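Local coordinates for protein myosin-I heavy chain (Dictyostelium discoideum, PDB 5EJR) that is an actin-based motor with ATPase activity that acts in the early steps of phagocytosis and in adhesion, this chain being its C-terminal MyTH4-FERM tail piece, at residues Q8-S11 / S16-R19; K50-E55 / K59-A64; I65-E70 / Y108-R113. All blocks are in the same frame, centred on the assembly; numbering follows the deposited sequence.

Contact 1. Residues Q8-S11 / S16-R19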
loop_
_atom_site.group_PDB
_atom_site.type_symbol
_atom_site.label_atom_id
_atom_site.label_comp_id
_atom_site.label_asym_id
_atom_site.label_seq_id
_atom_site.Cartn_x
_atom_site.Cartn_y
_atom_site.Cartn_z
ATOM N N GLN A 8 -15.608 23.531 -29.784
ATOM C CA GLN A 8 -17.064 23.393 -29.941
ATOM C C GLN A 8 -17.718 23.014 -28.612
ATOM O O GLN A 8 -18.790 23.534 -28.288
ATOM C CB GLN A 8 -17.412 22.357 -31.008
ATOM C CG GLN A 8 -17.234 22.858 -32.443
ATOM C CD GLN A 8 -17.437 21.768 -33.471
ATOM O OE1 GLN A 8 -18.243 20.839 -33.300
ATOM N NE2 GLN A 8 -16.724 21.873 -34.584
ATOM N N TRP A 9 -17.049 22.124 -27.831
ATOM C CA TRP A 9 -17.487 21.685 -26.507
ATOM C C TRP A 9 -17.388 22.866 -25.527
ATOM O O TRP A 9 -18.302 23.084 -24.741
ATOM C CB TRP A 9 -16.635 20.477 -26.036
ATOM C CG TRP A 9 -16.890 20.033 -24.618
ATOM C CD1 TRP A 9 -17.746 19.054 -24.204
ATOM C CD2 TRP A 9 -16.259 20.541 -23.436
ATOM N NE1 TRP A 9 -17.694 18.929 -22.833
ATOM C CE2 TRP A 9 -16.770 19.811 -22.340
ATOM C CE3 TRP A 9 -15.275 21.515 -23.200
ATOM C CZ2 TRP A 9 -16.347 20.041 -21.028
ATOM C CZ3 TRP A 9 -14.878 21.764 -21.899
ATOM C CH2 TRP A 9 -15.419 21.040 -20.828
ATOM N N ALA A 10 -16.284 23.614 -25.576
ATOM C CA ALA A 10 -16.034 24.761 -24.710
ATOM C C ALA A 10 -16.919 25.975 -25.034
ATOM O O ALA A 10 -17.119 26.814 -24.156
ATOM C CB ALA A 10 -14.577 25.157 -24.791
ATOM N N SER A 11 -17.437 26.069 -26.288
ATOM C CA SER A 11 -18.278 27.183 -26.759
ATOM C C SER A 11 -19.495 27.473 -25.862
ATOM O O SER A 11 -19.807 28.638 -25.610
ATOM C CB SER A 11 -18.711 26.965 -28.206
ATOM O OG SER A 11 -19.795 26.053 -28.320
ATOM N N SER A 16 -15.166 32.414 -20.924
ATOM C CA SER A 16 -14.693 33.254 -22.036
ATOM C C SER A 16 -15.570 33.190 -23.284
ATOM O O SER A 16 -15.757 34.217 -23.942
ATOM C CB SER A 16 -13.239 32.938 -22.378
ATOM O OG SER A 16 -13.106 31.626 -22.899
ATOM N N PHE A 17 -16.111 31.999 -23.603
ATOM C CA PHE A 17 -17.000 31.801 -24.754
ATOM C C PHE A 17 -18.432 32.254 -24.457
ATOM O O PHE A 17 -19.130 32.695 -25.366
ATOM C CB PHE A 17 -16.979 30.342 -25.224
ATOM C CG PHE A 17 -15.721 29.945 -25.958
ATOM C CD1 PHE A 17 -14.576 29.574 -25.262
ATOM C CD2 PHE A 17 -15.679 29.944 -27.346
ATOM C CE1 PHE A 17 -13.411 29.216 -25.942
ATOM C CE2 PHE A 17 -14.513 29.582 -28.027
ATOM C CZ PHE A 17 -13.388 29.219 -27.319
ATOM N N LYS A 18 -18.870 32.122 -23.196
ATOM C CA LYS A 18 -20.206 32.510 -22.745
ATOM C C LYS A 18 -20.358 34.043 -22.665
ATOM O O LYS A 18 -21.358 34.571 -23.156
ATOM C CB LYS A 18 -20.532 31.848 -21.394
ATOM C CG LYS A 18 -21.006 30.409 -21.515
ATOM C CD LYS A 18 -21.299 29.826 -20.140
ATOM C CE LYS A 18 -21.974 28.480 -20.186
ATOM N NZ LYS A 18 -23.341 28.544 -20.776
ATOM N N ARG A 19 -19.363 34.743 -22.047
ATOM C CA ARG A 19 -19.308 36.204 -21.880
ATOM C C ARG A 19 -19.294 36.916 -23.242
ATOM O O ARG A 19 -19.944 37.951 -23.397
ATOM C CB ARG A 19 -18.071 36.624 -21.067
ATOM C CG ARG A 19 -18.078 36.221 -19.602
ATOM C CD ARG A 19 -16.722 36.519 -18.992
ATOM N NE ARG A 19 -16.553 35.916 -17.668
ATOM C CZ ARG A 19 -16.583 36.591 -16.522
ATOM N NH1 ARG A 19 -16.782 37.903 -16.519
ATOM N NH2 ARG A 19 -16.414 35.958 -15.368
#
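Phe-17 meets Ser-11 and Ala-10 through its CB and the near part of its ring. Phe-17 CB lies 3.3 Å from Ser-11 O and 3.7 Å from Ala-10 O; the two carbonyl oxygens lie close to the root of the side chain. Phe-17 CG is turned away from its own carbonyl carbon and lies beside its backbone N (chi1 -74°). This torsion carries the ring back over the backbone of Ser-11. Ser-11 N sits above one face of the ring, offset toward the rim. Ser-11 CA is 3.8 Å from Phe-17 CD2. On the Ala-10 side the methyl adds a looser apolar touch, with Ala-10 CB 4.4 Å from Phe-17 CE1.

The pair sits where two consecutive helices, 5-11 and 15-25, are joined by a short turn at the N-terminal end of this MyTH4-FERM piece. The contact is plain packing across that turn. Ser-11 CB points away from the second helix. Ser-11 OG instead donates to Gln-8 O one turn back (2.7 Å), with the donor tilted 30° from the carbonyl plane. Outside the pair, Ala-10 also touches Phe-42 and Phe-17 touches Asn-39, both from loops.

Contact 2. Residues K50-E55 / K59-A64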
loop_
_atom_site.group_PDB
_atom_site.type_symbol
_atom_site.label_atom_id
_atom_site.label_comp_id
_atom_site.label_asym_id
_atom_site.label_seq_id
_atom_site.Cartn_x
_atom_site.Cartn_y
_atom_site.Cartn_z
ATOM N N LYS A 50 -7.889 33.849 -11.877
ATOM C CA LYS A 50 -8.706 34.525 -10.857
ATOM C C LYS A 50 -10.094 33.894 -10.650
ATOM O O LYS A 50 -10.772 34.197 -9.668
ATOM C CB LYS A 50 -8.816 36.035 -11.177
ATOM C CG LYS A 50 -9.553 36.360 -12.485
ATOM C CD LYS A 50 -9.664 37.863 -12.746
ATOM C CE LYS A 50 -10.544 38.182 -13.937
ATOM N NZ LYS A 50 -11.994 38.093 -13.607
ATOM N N GLU A 51 -10.497 33.028 -11.584
ATOM C CA GLU A 51 -11.772 32.304 -11.621
ATOM C C GLU A 51 -11.590 31.026 -12.449
ATOM O O GLU A 51 -10.683 30.971 -13.281
ATOM C CB GLU A 51 -12.878 33.182 -12.247
ATOM C CG GLU A 51 -12.546 33.730 -13.628
ATOM C CD GLU A 51 -13.422 34.852 -14.150
ATOM O OE1 GLU A 51 -13.760 35.768 -13.363
ATOM O OE2 GLU A 51 -13.718 34.846 -15.366
ATOM N N SER A 52 -12.470 30.026 -12.264
ATOM C CA SER A 52 -12.408 28.768 -13.013
ATOM C C SER A 52 -12.590 28.997 -14.519
ATOM O O SER A 52 -13.192 29.998 -14.908
ATOM C CB SER A 52 -13.459 27.789 -12.502
ATOM O OG SER A 52 -14.783 28.210 -12.780
ATOM N N LEU A 53 -12.069 28.070 -15.357
ATOM C CA LEU A 53 -12.183 28.130 -16.820
ATOM C C LEU A 53 -13.618 27.834 -17.256
ATOM O O LEU A 53 -14.133 28.479 -18.171
ATOM C CB LEU A 53 -11.219 27.139 -17.520
ATOM C CG LEU A 53 -9.718 27.219 -17.220
ATOM C CD1 LEU A 53 -8.960 26.215 -18.070
ATOM C CD2 LEU A 53 -9.150 28.621 -17.481
ATOM N N ILE A 54 -14.251 26.847 -16.618
ATOM C CA ILE A 54 -15.630 26.471 -16.932
ATOM C C ILE A 54 -16.577 27.263 -16.024
ATOM O O ILE A 54 -16.270 27.470 -14.848
ATOM C CB ILE A 54 -15.823 24.926 -16.829
ATOM C CG1 ILE A 54 -15.053 24.203 -17.956
ATOM C CG2 ILE A 54 -17.311 24.504 -16.827
ATOM C CD1 ILE A 54 -14.700 22.743 -17.657
ATOM N N GLU A 55 -17.714 27.723 -16.577
ATOM C CA GLU A 55 -18.707 28.430 -15.781
ATOM C C GLU A 55 -19.391 27.380 -14.918
ATOM O O GLU A 55 -19.962 26.408 -15.440
ATOM C CB GLU A 55 -19.731 29.171 -16.656
ATOM C CG GLU A 55 -20.661 30.069 -15.852
ATOM C CD GLU A 55 -21.744 30.756 -16.660
ATOM O OE1 GLU A 55 -21.493 31.887 -17.135
ATOM O OE2 GLU A 55 -22.836 30.166 -16.828
ATOM N N LYS A 59 -18.653 27.787 -5.251
ATOM C CA LYS A 59 -18.039 26.861 -4.287
ATOM C C LYS A 59 -16.959 26.036 -5.047
ATOM O O LYS A 59 -15.827 25.899 -4.574
ATOM C CB LYS A 59 -19.115 25.918 -3.718
ATOM C CG LYS A 59 -18.695 25.147 -2.485
ATOM C CD LYS A 59 -19.792 24.185 -2.090
ATOM C CE LYS A 59 -19.673 23.804 -0.643
ATOM N NZ LYS A 59 -20.808 22.952 -0.198
ATOM N N LEU A 60 -17.333 25.534 -6.242
ATOM C CA LEU A 60 -16.486 24.740 -7.137
ATOM C C LEU A 60 -15.376 25.571 -7.775
ATOM O O LEU A 60 -14.255 25.068 -7.929
ATOM C CB LEU A 60 -17.338 24.048 -8.219
ATOM C CG LEU A 60 -18.354 23.021 -7.713
ATOM C CD1 LEU A 60 -19.345 22.654 -8.789
ATOM C CD2 LEU A 60 -17.677 21.795 -7.110
ATOM N N SER A 61 -15.681 26.844 -8.127
ATOM C CA SER A 61 -14.722 27.771 -8.738
ATOM C C SER A 61 -13.586 28.109 -7.781
ATOM O O SER A 61 -12.452 28.268 -8.226
ATOM C CB SER A 61 -15.408 29.061 -9.189
ATOM O OG SER A 61 -16.689 28.816 -9.747
ATOM N N LYS A 62 -13.890 28.225 -6.470
ATOM C CA LYS A 62 -12.897 28.534 -5.434
ATOM C C LYS A 62 -11.860 27.414 -5.331
ATOM O O LYS A 62 -10.671 27.705 -5.206
ATOM C CB LYS A 62 -13.572 28.799 -4.081
ATOM C CG LYS A 62 -12.655 29.462 -3.047
ATOM C CD LYS A 62 -13.331 29.566 -1.683
ATOM C CE LYS A 62 -12.387 30.004 -0.588
ATOM N NZ LYS A 62 -12.099 31.463 -0.639
ATOM N N LYS A 63 -12.312 26.146 -5.419
ATOM C CA LYS A 63 -11.457 24.951 -5.375
ATOM C C LYS A 63 -10.633 24.846 -6.677
ATOM O O LYS A 63 -9.497 24.370 -6.650
ATOM C CB LYS A 63 -12.302 23.678 -5.197
ATOM C CG LYS A 63 -13.003 23.549 -3.850
ATOM C CD LYS A 63 -13.895 22.319 -3.827
ATOM C CE LYS A 63 -14.766 22.281 -2.598
ATOM N NZ LYS A 63 -15.246 20.903 -2.314
ATOM N N ALA A 64 -11.224 25.287 -7.806
ATOM C CA ALA A 64 -10.598 25.279 -9.133
ATOM C C ALA A 64 -9.425 26.258 -9.174
ATOM O O ALA A 64 -8.422 25.966 -9.828
ATOM C CB ALA A 64 -11.615 25.639 -10.187
#
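Ser-52 carries one side of this contact, and Ser-61 and Ala-64 carry the other. The apolar part is small and close. Ser-52 CB lies 3.7 Å from Ala-64 CB and 4.0 Å from Ser-61 CA. The two partners are three residues apart on helix 59-64, so the serine side chain rests against one side of the helix.

The polar part is a meeting of hydroxyls without a bond between them. Ser-52 OG and Ser-61 OG are 3.6 Å apart, and each is engaged elsewhere. Ser-52 OG lies between its own backbone N and carbonyl carbon (chi1 67°). From there Ser-52 OG donates to Ile-54 O at 2.7 Å, close to the carbonyl plane. It is also hydrogen-bonded to Arg-15 NH2. Ser-61 OG is bonded to Glu-57 O, one turn back in its helix. The buried Ser-52 N has no partner in the model. Replacing Ser-52 with an alanine would take the shared hydroxyl from Ile-54 O and Arg-15 NH2 and would probably leave the loop less firmly held.

Both segments lie in the MyTH4 region. Segment 50-55 runs in the loop between helix 15-25 and helix 58-75. Helix 104-113 closes in with Glu-106, which touches both Ser-52 and Ala-64, while Arg-15 of helix 15-25 pairs with Leu-53 through the backbone.

Contact 3. Residues I65-E70 / Y108-R113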
loop_
_atom_site.group_PDB
_atom_site.type_symbol
_atom_site.label_atom_id
_atom_site.label_comp_id
_atom_site.label_asym_id
_atom_site.label_seq_id
_atom_site.Cartn_x
_atom_site.Cartn_y
_atom_site.Cartn_z
ATOM N N ILE A 65 -9.543 27.399 -8.442
ATOM C CA ILE A 65 -8.504 28.425 -8.325
ATOM C C ILE A 65 -7.310 27.846 -7.586
ATOM O O ILE A 65 -6.186 27.975 -8.088
ATOM C CB ILE A 65 -9.017 29.753 -7.683
ATOM C CG1 ILE A 65 -10.016 30.461 -8.613
ATOM C CG2 ILE A 65 -7.844 30.694 -7.308
ATOM C CD1 ILE A 65 -11.060 31.340 -7.887
ATOM N N LYS A 66 -7.539 27.213 -6.403
ATOM C CA LYS A 66 -6.459 26.582 -5.616
ATOM C C LYS A 66 -5.786 25.477 -6.445
ATOM O O LYS A 66 -4.560 25.344 -6.389
ATOM C CB LYS A 66 -6.991 25.983 -4.300
ATOM C CG LYS A 66 -5.897 25.553 -3.318
ATOM C CD LYS A 66 -6.475 24.780 -2.144
ATOM C CE LYS A 66 -5.468 24.548 -1.043
ATOM N NZ LYS A 66 -6.053 23.757 0.073
ATOM N N ASN A 67 -6.598 24.693 -7.191
ATOM C CA ASN A 67 -6.134 23.601 -8.049
ATOM C C ASN A 67 -5.198 24.108 -9.141
ATOM O O ASN A 67 -4.178 23.463 -9.416
ATOM C CB ASN A 67 -7.305 22.899 -8.703
ATOM C CG ASN A 67 -6.886 21.635 -9.410
ATOM O OD1 ASN A 67 -6.712 20.580 -8.807
ATOM N ND2 ASN A 67 -6.652 21.733 -10.687
ATOM N N PHE A 68 -5.549 25.269 -9.766
ATOM C CA PHE A 68 -4.737 25.865 -10.817
ATOM C C PHE A 68 -3.348 26.174 -10.334
ATOM O O PHE A 68 -2.390 25.757 -10.982
ATOM C CB PHE A 68 -5.400 27.100 -11.436
ATOM C CG PHE A 68 -4.753 27.483 -12.744
ATOM C CD1 PHE A 68 -5.108 26.845 -13.925
ATOM C CD2 PHE A 68 -3.777 28.468 -12.792
ATOM C CE1 PHE A 68 -4.506 27.194 -15.132
ATOM C CE2 PHE A 68 -3.164 28.805 -13.996
ATOM C CZ PHE A 68 -3.540 28.174 -15.156
ATOM N N SER A 69 -3.232 26.839 -9.170
ATOM C CA SER A 69 -1.930 27.159 -8.581
ATOM C C SER A 69 -1.118 25.886 -8.266
ATOM O O SER A 69 0.103 25.922 -8.357
ATOM C CB SER A 69 -2.074 28.060 -7.355
ATOM O OG SER A 69 -2.648 27.403 -6.239
ATOM N N GLU A 70 -1.804 24.758 -7.952
ATOM C CA GLU A 70 -1.151 23.475 -7.677
ATOM C C GLU A 70 -0.600 22.861 -8.971
ATOM O O GLU A 70 0.525 22.351 -8.970
ATOM C CB GLU A 70 -2.087 22.521 -6.919
ATOM C CG GLU A 70 -2.308 22.978 -5.485
ATOM C CD GLU A 70 -3.169 22.123 -4.580
ATOM O OE1 GLU A 70 -3.773 21.138 -5.063
ATOM O OE2 GLU A 70 -3.260 22.463 -3.380
ATOM N N TYR A 108 -8.793 18.682 -16.162
ATOM C CA TYR A 108 -8.268 18.275 -17.476
ATOM C C TYR A 108 -8.024 19.486 -18.395
ATOM O O TYR A 108 -7.015 19.528 -19.080
ATOM C CB TYR A 108 -9.237 17.314 -18.177
ATOM C CG TYR A 108 -8.999 15.850 -17.876
ATOM C CD1 TYR A 108 -8.087 15.102 -18.620
ATOM C CD2 TYR A 108 -9.739 15.190 -16.898
ATOM C CE1 TYR A 108 -7.898 13.740 -18.378
ATOM C CE2 TYR A 108 -9.532 13.839 -16.621
ATOM C CZ TYR A 108 -8.620 13.116 -17.371
ATOM O OH TYR A 108 -8.470 11.774 -17.128
ATOM N N CYS A 109 -8.961 20.463 -18.402
ATOM C CA CYS A 109 -8.849 21.700 -19.184
ATOM C C CYS A 109 -7.729 22.577 -18.651
ATOM O O CYS A 109 -6.953 23.061 -19.459
ATOM C CB CYS A 109 -10.175 22.445 -19.236
ATOM S SG CYS A 109 -11.476 21.569 -20.138
ATOM N N GLN A 110 -7.584 22.730 -17.310
ATOM C CA GLN A 110 -6.489 23.544 -16.738
ATOM C C GLN A 110 -5.126 22.964 -17.076
ATOM O O GLN A 110 -4.182 23.726 -17.300
ATOM C CB GLN A 110 -6.571 23.657 -15.210
ATOM C CG GLN A 110 -7.682 24.542 -14.663
ATOM C CD GLN A 110 -7.650 24.624 -13.145
ATOM O OE1 GLN A 110 -6.851 23.973 -12.457
ATOM N NE2 GLN A 110 -8.490 25.480 -12.587
ATOM N N ALA A 111 -5.005 21.608 -17.032
ATOM C CA ALA A 111 -3.740 20.925 -17.284
ATOM C C ALA A 111 -3.382 21.110 -18.750
ATOM O O ALA A 111 -2.257 21.519 -19.043
ATOM C CB ALA A 111 -3.851 19.440 -16.932
ATOM N N TYR A 112 -4.349 20.858 -19.651
ATOM C CA TYR A 112 -4.166 20.987 -21.091
ATOM C C TYR A 112 -3.809 22.419 -21.521
ATOM O O TYR A 112 -2.828 22.611 -22.243
ATOM C CB TYR A 112 -5.370 20.453 -21.890
ATOM C CG TYR A 112 -5.125 20.605 -23.375
ATOM C CD1 TYR A 112 -4.276 19.732 -24.052
ATOM C CD2 TYR A 112 -5.611 21.712 -24.072
ATOM C CE1 TYR A 112 -3.965 19.922 -25.399
ATOM C CE2 TYR A 112 -5.309 21.910 -25.419
ATOM C CZ TYR A 112 -4.483 21.016 -26.075
ATOM O OH TYR A 112 -4.190 21.213 -27.397
ATOM N N ARG A 113 -4.598 23.414 -21.077
ATOM C CA ARG A 113 -4.365 24.841 -21.366
ATOM C C ARG A 113 -2.907 25.202 -21.058
ATOM O O ARG A 113 -2.259 25.887 -21.847
ATOM C CB ARG A 113 -5.322 25.716 -20.531
ATOM C CG ARG A 113 -4.864 27.157 -20.310
ATOM C CD ARG A 113 -5.397 27.706 -19.010
ATOM N NE ARG A 113 -4.734 28.939 -18.607
ATOM C CZ ARG A 113 -5.221 30.156 -18.828
ATOM N NH1 ARG A 113 -6.356 30.312 -19.499
ATOM N NH2 ARG A 113 -4.575 31.226 -18.390
#
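Gln-110 reaches toward helix 65-70 and is met by Asn-67 and Phe-68. Asn-67 ND2 donates to Gln-110 OE1 at 2.9 Å, with a fairly straight N-H...O angle of 163°. The acceptor lies in the amide plane of Asn-67. Seen from Gln-110, however, the donor stands above the carbonyl plane rather than on a lone pair, and the two amides are turned 36° against each other. The other end of each amide is held as well: Asn-67 OD1 by Arg-96, and Gln-110 NE2 by Ala-64 O. These bonds fix which way round both buried amides lie.

The helices run in roughly the same direction, 35° apart, with their axes 10.2 Å from each other at closest approach. They are neighbours in the helical bundle of the MyTH4 domain.

Phe-68 CG is anti to the backbone N, which directs the ring toward helix 108-113. The ring stands nearly perpendicular to the Gln-110 amide and offers it an edge. Phe-68 CD1 is 3.5 Å from both CG and CD of Gln-110, and Gln-110 CG lies in the ring plane. The extended Gln-110 chain meets the ring edge chiefly at CD1, crossing it at a slant.

At the far end of the ring the Arg-113 side chain runs at about a right angle to that of Phe-68. Arg-113 NE comes 3.7 Å from Phe-68 CZ, with guanidinium and ring planes nearly perpendicular. Arg-113 NH1 is bonded to Ala-41 O, and Ile-49, in the loop before helix 58-75, touches both Phe-68 and Gln-110.

The three contacts follow one another along the chain and lie on the same side of its centre. Contacts 2 and 3 share helix 58-75, and their centres are about 10 Å apart. The hydrogen bond between Ala-64 O and Gln-110 NE2, 2.8 Å long, joins them, and Leu-53 packs against Gln-110 and Arg-113. Contact 1 lies farther out, about 15 Å from contact 2 between centres. A salt bridge links these two, Arg-19 NH2 to Glu-51 OE2 at 2.9 Å, and Trp-9 touches Ile-54. Trp-9 also packs on Cys-109, tying contact 1 to contact 3, whose centres are about 17 Å apart.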